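Local atomic coordinates of probable arabinosyltransferase B (Mycobacterium tuberculosis H37Rv, PDB entry 7BVF), a protein that polymerises arabinose into the arabinan of cell-wall arabinogalactan as a membrane-embedded arabinosyltransferase. Residues L133-R147 / A159-R173. Sequence-based numbering, arbitrary orientation.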
loop_
_atom_site.group_PDB
_atom_site.type_symbol
_atom_site.label_atom_id
_atom_site.label_comp_id
_atom_site.label_asym_id
_atom_site.label_seq_id
_atom_site.Cartn_x
_atom_site.Cartn_y
_atom_site.Cartn_z
ATOM N N LEU A 133 -12.634 23.325 -38.008
ATOM C CA LEU A 133 -12.663 24.408 -38.983
ATOM C C LEU A 133 -13.483 25.564 -38.434
ATOM O O LEU A 133 -14.391 25.366 -37.626
ATOM C CB LEU A 133 -13.231 23.946 -40.330
ATOM C CG LEU A 133 -12.904 24.824 -41.538
ATOM C CD1 LEU A 133 -11.437 25.197 -41.549
ATOM C CD2 LEU A 133 -13.285 24.148 -42.832
ATOM N N SER A 134 -13.155 26.772 -38.884
ATOM C CA SER A 134 -13.875 27.972 -38.475
ATOM C C SER A 134 -13.795 29.000 -39.592
ATOM O O SER A 134 -12.716 29.235 -40.141
ATOM C CB SER A 134 -13.300 28.550 -37.180
ATOM O OG SER A 134 -13.645 29.915 -37.037
ATOM N N VAL A 135 -14.932 29.601 -39.924
ATOM C CA VAL A 135 -15.031 30.586 -40.998
ATOM C C VAL A 135 -15.973 31.705 -40.563
ATOM O O VAL A 135 -17.057 31.425 -40.029
ATOM C CB VAL A 135 -15.509 29.936 -42.306
ATOM C CG1 VAL A 135 -15.867 30.991 -43.328
ATOM C CG2 VAL A 135 -14.444 29.025 -42.865
ATOM N N PRO A 136 -15.606 32.972 -40.756
ATOM C CA PRO A 136 -16.535 34.066 -40.448
ATOM C C PRO A 136 -17.856 33.909 -41.186
ATOM O O PRO A 136 -17.911 33.424 -42.317
ATOM C CB PRO A 136 -15.780 35.318 -40.914
ATOM C CG PRO A 136 -14.637 34.815 -41.746
ATOM C CD PRO A 136 -14.295 33.476 -41.194
ATOM N N ARG A 137 -18.933 34.336 -40.524
ATOM C CA ARG A 137 -20.272 34.047 -41.024
ATOM C C ARG A 137 -20.617 34.874 -42.254
ATOM O O ARG A 137 -21.344 34.396 -43.133
ATOM C CB ARG A 137 -21.304 34.282 -39.924
ATOM C CG ARG A 137 -22.699 33.844 -40.312
ATOM C CD ARG A 137 -23.674 33.979 -39.164
ATOM N NE ARG A 137 -25.025 33.620 -39.578
ATOM C CZ ARG A 137 -26.081 33.650 -38.777
ATOM N NH1 ARG A 137 -25.942 34.022 -37.512
ATOM N NH2 ARG A 137 -27.275 33.307 -39.237
ATOM N N GLU A 138 -20.121 36.109 -42.338
ATOM C CA GLU A 138 -20.406 36.939 -43.500
ATOM C C GLU A 138 -19.772 36.403 -44.775
ATOM O O GLU A 138 -20.068 36.922 -45.856
ATOM C CB GLU A 138 -19.935 38.375 -43.258
ATOM C CG GLU A 138 -18.426 38.537 -43.186
ATOM C CD GLU A 138 -17.883 38.354 -41.783
ATOM O OE1 GLU A 138 -18.627 37.854 -40.914
ATOM O OE2 GLU A 138 -16.707 38.704 -41.551
ATOM N N GLN A 139 -18.915 35.388 -44.679
ATOM C CA GLN A 139 -18.360 34.743 -45.859
ATOM C C GLN A 139 -19.197 33.552 -46.305
ATOM O O GLN A 139 -19.427 33.376 -47.505
ATOM C CB GLN A 139 -16.920 34.302 -45.592
ATOM C CG GLN A 139 -16.119 34.055 -46.854
ATOM C CD GLN A 139 -14.673 33.715 -46.571
ATOM O OE1 GLN A 139 -14.266 33.595 -45.417
ATOM N NE2 GLN A 139 -13.887 33.553 -47.627
ATOM N N VAL A 140 -19.661 32.728 -45.363
ATOM C CA VAL A 140 -20.527 31.615 -45.737
ATOM C C VAL A 140 -21.892 32.125 -46.169
ATOM O O VAL A 140 -22.584 31.469 -46.956
ATOM C CB VAL A 140 -20.646 30.594 -44.590
ATOM C CG1 VAL A 140 -19.276 30.196 -44.091
ATOM C CG2 VAL A 140 -21.487 31.149 -43.460
ATOM N N THR A 141 -22.306 33.290 -45.676
ATOM C CA THR A 141 -23.550 33.908 -46.134
ATOM C C THR A 141 -23.252 34.690 -47.415
ATOM O O THR A 141 -23.167 35.919 -47.446
ATOM C CB THR A 141 -24.148 34.785 -45.042
ATOM O OG1 THR A 141 -24.437 33.979 -43.894
ATOM C CG2 THR A 141 -25.451 35.415 -45.517
ATOM N N SER A 142 -23.056 33.930 -48.487
ATOM C CA SER A 142 -22.700 34.478 -49.788
ATOM C C SER A 142 -23.054 33.447 -50.850
ATOM O O SER A 142 -23.148 32.251 -50.549
ATOM C CB SER A 142 -21.206 34.833 -49.854
ATOM O OG SER A 142 -20.838 35.716 -48.810
ATOM N N PRO A 143 -23.255 33.875 -52.101
ATOM C CA PRO A 143 -23.626 32.920 -53.157
ATOM C C PRO A 143 -22.527 31.928 -53.513
ATOM O O PRO A 143 -22.695 31.126 -54.437
ATOM C CB PRO A 143 -23.951 33.830 -54.350
ATOM C CG PRO A 143 -24.245 35.161 -53.751
ATOM C CD PRO A 143 -23.347 35.268 -52.565
ATOM N N GLN A 144 -21.402 31.968 -52.801
ATOM C CA GLN A 144 -20.276 31.095 -53.111
ATOM C C GLN A 144 -20.389 29.733 -52.431
ATOM O O GLN A 144 -20.307 28.699 -53.100
ATOM C CB GLN A 144 -18.964 31.778 -52.714
ATOM C CG GLN A 144 -18.854 33.217 -53.178
ATOM C CD GLN A 144 -17.436 33.746 -53.101
ATOM O OE1 GLN A 144 -16.650 33.326 -52.253
ATOM N NE2 GLN A 144 -17.103 34.674 -53.991
ATOM N N CYS A 145 -20.572 29.716 -51.112
ATOM C CA CYS A 145 -20.609 28.460 -50.375
ATOM C C CYS A 145 -21.793 27.607 -50.816
ATOM O O CYS A 145 -22.819 28.117 -51.270
ATOM C CB CYS A 145 -20.686 28.729 -48.874
ATOM S SG CYS A 145 -20.765 27.244 -47.855
ATOM N N GLN A 146 -21.640 26.291 -50.691
ATOM C CA GLN A 146 -22.705 25.385 -51.110
ATOM C C GLN A 146 -23.101 24.367 -50.051
ATOM O O GLN A 146 -24.288 24.062 -49.928
ATOM C CB GLN A 146 -22.294 24.661 -52.398
ATOM C CG GLN A 146 -22.015 25.595 -53.560
ATOM C CD GLN A 146 -21.918 24.869 -54.882
ATOM O OE1 GLN A 146 -20.903 24.947 -55.574
ATOM N NE2 GLN A 146 -22.978 24.157 -55.244
ATOM N N ARG A 147 -22.150 23.836 -49.284
ATOM C CA ARG A 147 -22.462 22.841 -48.263
ATOM C C ARG A 147 -21.259 22.683 -47.347
ATOM O O ARG A 147 -20.199 23.266 -47.581
ATOM C CB ARG A 147 -22.854 21.499 -48.884
ATOM C CG ARG A 147 -22.013 21.088 -50.066
ATOM C CD ARG A 147 -22.630 19.900 -50.773
ATOM N NE ARG A 147 -21.703 19.286 -51.716
ATOM C CZ ARG A 147 -21.586 19.648 -52.988
ATOM N NH1 ARG A 147 -20.716 19.034 -53.776
ATOM N NH2 ARG A 147 -22.339 20.625 -53.471
ATOM N N ALA A 159 -13.005 18.707 -42.857
ATOM C CA ALA A 159 -14.217 19.522 -42.774
ATOM C C ALA A 159 -14.634 20.229 -44.058
ATOM O O ALA A 159 -15.796 20.639 -44.142
ATOM C CB ALA A 159 -14.074 20.581 -41.676
ATOM N N ASN A 160 -13.732 20.464 -45.011
ATOM C CA ASN A 160 -14.079 20.696 -46.415
ATOM C C ASN A 160 -15.301 21.574 -46.690
ATOM O O ASN A 160 -16.295 21.082 -47.227
ATOM C CB ASN A 160 -14.281 19.348 -47.113
ATOM C CG ASN A 160 -14.357 19.478 -48.624
ATOM O OD1 ASN A 160 -14.041 20.524 -49.184
ATOM N ND2 ASN A 160 -14.787 18.412 -49.288
ATOM N N PHE A 161 -15.274 22.854 -46.324
ATOM C CA PHE A 161 -16.343 23.751 -46.765
ATOM C C PHE A 161 -16.283 23.882 -48.282
ATOM O O PHE A 161 -15.367 24.513 -48.819
ATOM C CB PHE A 161 -16.235 25.136 -46.127
ATOM C CG PHE A 161 -16.486 25.173 -44.643
ATOM C CD1 PHE A 161 -16.627 24.019 -43.900
ATOM C CD2 PHE A 161 -16.615 26.389 -43.998
ATOM C CE1 PHE A 161 -16.854 24.084 -42.536
ATOM C CE2 PHE A 161 -16.849 26.454 -42.642
ATOM C CZ PHE A 161 -16.968 25.303 -41.912
ATOM N N VAL A 162 -17.254 23.294 -48.984
ATOM C CA VAL A 162 -17.306 23.456 -50.434
ATOM C C VAL A 162 -17.636 24.905 -50.777
ATOM O O VAL A 162 -18.217 25.648 -49.979
ATOM C CB VAL A 162 -18.326 22.485 -51.052
ATOM C CG1 VAL A 162 -18.183 22.427 -52.561
ATOM C CG2 VAL A 162 -18.148 21.104 -50.466
ATOM N N GLY A 163 -17.247 25.318 -51.980
ATOM C CA GLY A 163 -17.472 26.689 -52.387
ATOM C C GLY A 163 -16.284 27.590 -52.126
ATOM O O GLY A 163 -15.366 27.672 -52.947
ATOM N N LEU A 164 -16.310 28.281 -50.986
ATOM C CA LEU A 164 -15.301 29.258 -50.590
ATOM C C LEU A 164 -13.876 28.743 -50.759
ATOM O O LEU A 164 -13.633 27.533 -50.717
ATOM C CB LEU A 164 -15.520 29.672 -49.135
ATOM C CG LEU A 164 -16.954 29.895 -48.659
ATOM C CD1 LEU A 164 -16.971 30.069 -47.156
ATOM C CD2 LEU A 164 -17.557 31.103 -49.345
ATOM N N LYS A 165 -12.929 29.658 -50.947
ATOM C CA LYS A 165 -11.535 29.316 -51.183
ATOM C C LYS A 165 -10.652 29.916 -50.099
ATOM O O LYS A 165 -10.846 31.064 -49.690
ATOM C CB LYS A 165 -11.067 29.817 -52.555
ATOM C CG LYS A 165 -11.777 29.179 -53.740
ATOM C CD LYS A 165 -11.038 27.952 -54.243
ATOM C CE LYS A 165 -11.904 27.151 -55.199
ATOM N NZ LYS A 165 -12.878 28.016 -55.918
ATOM N N ASP A 166 -9.693 29.123 -49.633
ATOM C CA ASP A 166 -8.611 29.653 -48.817
ATOM C C ASP A 166 -7.919 30.775 -49.589
ATOM O O ASP A 166 -7.738 30.660 -50.807
ATOM C CB ASP A 166 -7.630 28.524 -48.476
ATOM C CG ASP A 166 -6.616 28.896 -47.402
ATOM O OD1 ASP A 166 -6.360 28.046 -46.524
ATOM O OD2 ASP A 166 -6.010 29.982 -47.469
ATOM N N PRO A 167 -7.550 31.886 -48.917
ATOM C CA PRO A 167 -6.969 33.046 -49.610
ATOM C C PRO A 167 -6.065 32.754 -50.799
ATOM O O PRO A 167 -6.205 33.406 -51.837
ATOM C CB PRO A 167 -6.185 33.740 -48.488
ATOM C CG PRO A 167 -6.907 33.329 -47.197
ATOM C CD PRO A 167 -7.909 32.240 -47.534
ATOM N N SER A 168 -5.142 31.797 -50.688
ATOM C CA SER A 168 -4.230 31.566 -51.809
ATOM C C SER A 168 -4.857 30.675 -52.879
ATOM O O SER A 168 -5.173 31.138 -53.979
ATOM C CB SER A 168 -2.921 30.957 -51.297
ATOM O OG SER A 168 -3.005 29.543 -51.250
ATOM N N GLY A 169 -5.049 29.392 -52.576
ATOM C CA GLY A 169 -5.691 28.509 -53.532
ATOM C C GLY A 169 -6.510 27.365 -52.967
ATOM O O GLY A 169 -7.099 26.594 -53.730
ATOM N N ALA A 170 -6.566 27.239 -51.643
ATOM C CA ALA A 170 -7.152 25.981 -51.205
ATOM C C ALA A 170 -8.661 26.112 -51.026
ATOM O O ALA A 170 -9.171 27.207 -50.777
ATOM C CB ALA A 170 -6.517 25.522 -49.895
ATOM N N PRO A 171 -9.412 25.027 -51.181
ATOM C CA PRO A 171 -10.865 25.062 -50.972
ATOM C C PRO A 171 -11.302 24.854 -49.520
ATOM O O PRO A 171 -12.256 24.127 -49.240
ATOM C CB PRO A 171 -11.360 23.929 -51.875
ATOM C CG PRO A 171 -10.232 22.966 -51.897
ATOM C CD PRO A 171 -8.975 23.777 -51.824
ATOM N N LEU A 172 -10.608 25.515 -48.594
ATOM C CA LEU A 172 -10.952 25.526 -47.169
ATOM C C LEU A 172 -11.247 24.121 -46.639
ATOM O O LEU A 172 -12.370 23.785 -46.271
ATOM C CB LEU A 172 -12.131 26.458 -46.884
ATOM C CG LEU A 172 -11.836 27.952 -46.908
ATOM C CD1 LEU A 172 -13.106 28.747 -46.704
ATOM C CD2 LEU A 172 -10.821 28.281 -45.829
ATOM N N ARG A 173 -10.206 23.304 -46.619
ATOM C CA ARG A 173 -10.278 21.999 -45.982
ATOM C C ARG A 173 -9.603 22.055 -44.617
ATOM O O ARG A 173 -8.900 23.010 -44.285
ATOM C CB ARG A 173 -9.623 20.930 -46.859
ATOM C CG ARG A 173 -10.191 19.544 -46.656
ATOM C CD ARG A 173 -9.882 18.649 -47.829
ATOM N NE ARG A 173 -10.605 17.384 -47.750
ATOM C CZ ARG A 173 -10.110 16.271 -47.220
ATOM N NH1 ARG A 173 -8.885 16.262 -46.715
ATOM N NH2 ARG A 173 -10.841 15.166 -47.196
#
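Leu133 and Phe161 approach from opposite directions, and the leucine methyl CD2 settles over one face of the ring, 3.6 Å from its centroid and 18° off the normal, a CH-pi contact. With CG anti to the backbone N (chi1 -161°), the leucine branch reaches the ring while its CB lies 3.7 Å from Ala159 CB. Two residues along strand 131-136, Val135 slides past the same ring and meets it obliquely, CG2 lying 3.5 Å from Phe161 CE2. That methyl also touches Leu172 CD1, and Val125 of strand 122-126 adds to the packing around the phenyl group.

Leu164 packs against the bend of 133-147. Its CG is turned anti to the carbonyl carbon, beside the backbone N, which brings the branch up to Cys145 CB; from there the two methyls diverge to different partners. CD1 meets Val140 CG1 at 3.8 Å and, more loosely, Val135 CG1; CD2 packs against Gln144 CB at 3.7 Å and lies close to the backbone oxygen of Gln139.

Farther along, the backbones meet at Cys145 and Gly163, whose CA atoms are 4.1 Å apart. Val162 N makes a weak, bent hydrogen bond to Arg147 O (3.3 Å, 133°). Val162 CG2 rests beside Arg147 CG and over one face of the guanidinium, whose NE is engaged in a salt bridge with Glu149.

Apolar side chains thus join the strand 131-136 and short helix 137-140 to an irregular loop leading toward strand 202-214, a partly buried hydrophobic packing of strand, helix and loop within the concanavalin-like domain of the Emb arabinosyltransferases.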